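PDB 6DNM: export chaperone SatS from Mycobacterium tuberculosis H37Rv, which acts as a chaperone for the SecA2 protein export pathway, probably by helping SecA2-dependent proteins reach the export machinery. Local coordinates for residues Asp106-Gly111 / Arg147-Leu152. Sequence-based numbering, arbitrary orientation.
Sequences DDFADG and RPLGQL
The ring of F108 meets two leucines, L149 and L152, which sit three residues apart on the helix 148-157. L149 lies over one face of the ring. Its CD1 methyl is 4.2 Å from the ring centroid and only 14° off the ring normal, a CH-pi contact. The methyl is displaced toward the rim on the CE2 and CZ side, with CZ of F108 4.1 Å from CD1 of L149. L152 takes the other end of the ring. Its CD2 comes within 3.7 Å of CD1 of F108, the closest approach between the segments, and it arrives obliquely.

L149 has CG anti to the backbone N (chi1 178°), and so does L152. In L149 the first bond of the side chain does not point at the ring, but this torsion and the next one together bring the CD1 end nearer. CB of F108 points toward 147-152, which brings the ring between the two helices. W176 of the helix 170-185 also meets the F108 ring, with the planes inclined at about 55°, and the F108 side chain touches V115. L152 is packed further by A172, P112 and P165. At the start of helix 148-157, E175 accepts a hydrogen bond from the backbone N of L149.

The contact thus joins the C-terminal part of helix 104-110 to the first turn of helix 148-157 within the helical part of the SatS C-terminal domain. All three touching side chains are buried and apolar. Between the two segments, the attraction therefore rests on dispersion, the hydrophobic effect and one methyl held over a ring face.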
ATOM      1  N   ASP A 106      13.726  10.523  -6.109  1.00 18.18           N
ATOM      2  CA  ASP A 106      14.324  11.756  -6.611  1.00 19.48           C
ATOM      3  C   ASP A 106      14.204  12.875  -5.587  1.00 19.18           C
ATOM      4  O   ASP A 106      15.147  13.649  -5.399  1.00 21.84           O
ATOM      5  CB  ASP A 106      13.675  12.147  -7.942  1.00 21.35           C
ATOM      6  CG  ASP A 106      13.806  11.058  -8.988  1.00 24.63           C
ATOM      7  OD1 ASP A 106      12.766  10.564  -9.468  1.00 26.89           O
ATOM      8  OD2 ASP A 106      14.954  10.679  -9.305  1.00 26.93           O
ATOM      9  N   ASP A 107      13.071  12.938  -4.879  1.00 18.78           N
ATOM     10  CA  ASP A 107      12.870  14.007  -3.906  1.00 18.13           C
ATOM     11  C   ASP A 107      13.809  13.871  -2.710  1.00 17.92           C
ATOM     12  O   ASP A 107      14.343  14.874  -2.224  1.00 18.44           O
ATOM     13  CB  ASP A 107      11.412  14.054  -3.457  1.00 19.74           C
ATOM     14  CG  ASP A 107      10.476  14.435  -4.584  1.00 20.97           C
ATOM     15  OD1 ASP A 107      10.950  15.074  -5.547  1.00 21.14           O
ATOM     16  OD2 ASP A 107       9.270  14.097  -4.519  1.00 21.95           O
ATOM     17  N   PHE A 108      14.008  12.649  -2.205  1.00 17.09           N
ATOM     18  CA  PHE A 108      14.935  12.457  -1.091  1.00 16.25           C
ATOM     19  C   PHE A 108      16.327  12.966  -1.440  1.00 16.94           C
ATOM     20  O   PHE A 108      17.032  13.509  -0.580  1.00 17.40           O
ATOM     21  CB  PHE A 108      15.000  10.980  -0.696  1.00 16.05           C
ATOM     22  CG  PHE A 108      13.798  10.493   0.071  1.00 16.75           C
ATOM     23  CD1 PHE A 108      13.320  11.190   1.173  1.00 18.06           C
ATOM     24  CD2 PHE A 108      13.159   9.325  -0.300  1.00 17.17           C
ATOM     25  CE1 PHE A 108      12.205  10.735   1.878  1.00 18.91           C
ATOM     26  CE2 PHE A 108      12.063   8.864   0.401  1.00 17.05           C
ATOM     27  CZ  PHE A 108      11.583   9.571   1.491  1.00 17.21           C
ATOM     28  N   ALA A 109      16.736  12.809  -2.704  1.00 17.98           N
ATOM     29  CA  ALA A 109      18.060  13.256  -3.121  1.00 19.37           C
ATOM     30  C   ALA A 109      18.214  14.765  -3.027  1.00 20.18           C
ATOM     31  O   ALA A 109      19.343  15.252  -2.886  1.00 20.26           O
ATOM     32  CB  ALA A 109      18.356  12.781  -4.547  1.00 19.98           C
ATOM     33  N   ASP A 110      17.112  15.508  -3.097  1.00 21.64           N
ATOM     34  CA  ASP A 110      17.128  16.960  -2.983  1.00 23.33           C
ATOM     35  C   ASP A 110      16.860  17.448  -1.564  1.00 23.35           C
ATOM     36  O   ASP A 110      16.889  18.658  -1.319  1.00 25.38           O
ATOM     37  CB  ASP A 110      16.109  17.576  -3.944  1.00 26.64           C
ATOM     38  CG  ASP A 110      16.523  17.447  -5.393  1.00 31.25           C
ATOM     39  OD1 ASP A 110      17.742  17.426  -5.665  1.00 33.25           O
ATOM     40  OD2 ASP A 110      15.625  17.371  -6.258  1.00 33.32           O
ATOM     41  N   GLY A 111      16.602  16.542  -0.627  1.00 22.48           N
ATOM     42  CA  GLY A 111      16.443  16.915   0.755  1.00 22.34           C
ATOM     43  C   GLY A 111      15.002  17.009   1.198  1.00 21.96           C
ATOM     44  O   GLY A 111      14.059  16.891   0.402  1.00 21.81           O
ATOM     45  N   ARG A 147      18.737   5.922  11.601  1.00 14.77           N
ATOM     46  CA  ARG A 147      19.313   5.753  10.277  1.00 14.72           C
ATOM     47  C   ARG A 147      19.006   6.954   9.397  1.00 14.01           C
ATOM     48  O   ARG A 147      18.005   7.649   9.603  1.00 14.57           O
ATOM     49  CB  ARG A 147      18.738   4.501   9.628  1.00 15.07           C
ATOM     50  CG  ARG A 147      19.036   3.238  10.388  1.00 16.71           C
ATOM     51  CD  ARG A 147      18.433   2.047   9.695  1.00 17.86           C
ATOM     52  NE  ARG A 147      18.437   0.888  10.579  1.00 18.34           N
ATOM     53  CZ  ARG A 147      19.349  -0.079  10.545  1.00 17.93           C
ATOM     54  NH1 ARG A 147      19.272  -1.091  11.403  1.00 19.13           N
ATOM     55  NH2 ARG A 147      20.335  -0.034   9.661  1.00 17.75           N
ATOM     56  N   PRO A 148      19.843   7.204   8.376  1.00 13.17           N
ATOM     57  CA  PRO A 148      19.612   8.372   7.504  1.00 14.25           C
ATOM     58  C   PRO A 148      18.191   8.485   6.964  1.00 13.61           C
ATOM     59  O   PRO A 148      17.568   9.551   7.065  1.00 13.44           O
ATOM     60  CB  PRO A 148      20.658   8.180   6.396  1.00 14.51           C
ATOM     61  CG  PRO A 148      21.792   7.478   7.093  1.00 14.88           C
ATOM     62  CD  PRO A 148      21.143   6.555   8.108  1.00 14.73           C
ATOM     63  N   LEU A 149      17.644   7.403   6.407  1.00 13.28           N
ATOM     64  CA  LEU A 149      16.292   7.471   5.860  1.00 13.31           C
ATOM     65  C   LEU A 149      15.259   7.691   6.962  1.00 12.58           C
ATOM     66  O   LEU A 149      14.368   8.535   6.825  1.00 12.80           O
ATOM     67  CB  LEU A 149      15.974   6.208   5.067  1.00 14.29           C
ATOM     68  CG  LEU A 149      14.561   6.165   4.488  1.00 14.31           C
ATOM     69  CD1 LEU A 149      14.338   7.285   3.484  1.00 14.23           C
ATOM     70  CD2 LEU A 149      14.295   4.815   3.851  1.00 15.52           C
ATOM     71  N   GLY A 150      15.343   6.920   8.052  1.00 13.09           N
ATOM     72  CA  GLY A 150      14.373   7.071   9.126  1.00 14.09           C
ATOM     73  C   GLY A 150      14.395   8.459   9.733  1.00 13.34           C
ATOM     74  O   GLY A 150      13.348   9.025  10.054  1.00 14.12           O
ATOM     75  N   GLN A 151      15.592   9.032   9.875  1.00 13.40           N
ATOM     76  CA  GLN A 151      15.726  10.400  10.370  1.00 14.61           C
ATOM     77  C   GLN A 151      15.087  11.402   9.406  1.00 13.73           C
ATOM     78  O   GLN A 151      14.372  12.325   9.824  1.00 14.51           O
ATOM     79  CB  GLN A 151      17.215  10.684  10.563  1.00 16.90           C
ATOM     80  CG  GLN A 151      17.601  12.091  10.893  1.00 19.53           C
ATOM     81  CD  GLN A 151      19.107  12.272  10.800  1.00 21.16           C
ATOM     82  OE1 GLN A 151      19.617  12.806   9.812  1.00 20.86           O
ATOM     83  NE2 GLN A 151      19.832  11.818  11.826  1.00 22.87           N
ATOM     84  N   LEU A 152      15.317  11.226   8.106  1.00 13.98           N
ATOM     85  CA  LEU A 152      14.756  12.145   7.116  1.00 14.03           C
ATOM     86  C   LEU A 152      13.232  12.048   7.064  1.00 13.63           C
ATOM     87  O   LEU A 152      12.535  13.072   7.027  1.00 14.77           O
ATOM     88  CB  LEU A 152      15.382  11.854   5.752  1.00 14.66           C
ATOM     89  CG  LEU A 152      15.067  12.806   4.597  1.00 16.64           C
ATOM     90  CD1 LEU A 152      15.197  14.265   5.008  1.00 19.48           C
ATOM     91  CD2 LEU A 152      15.982  12.498   3.419  1.00 17.92           C
TER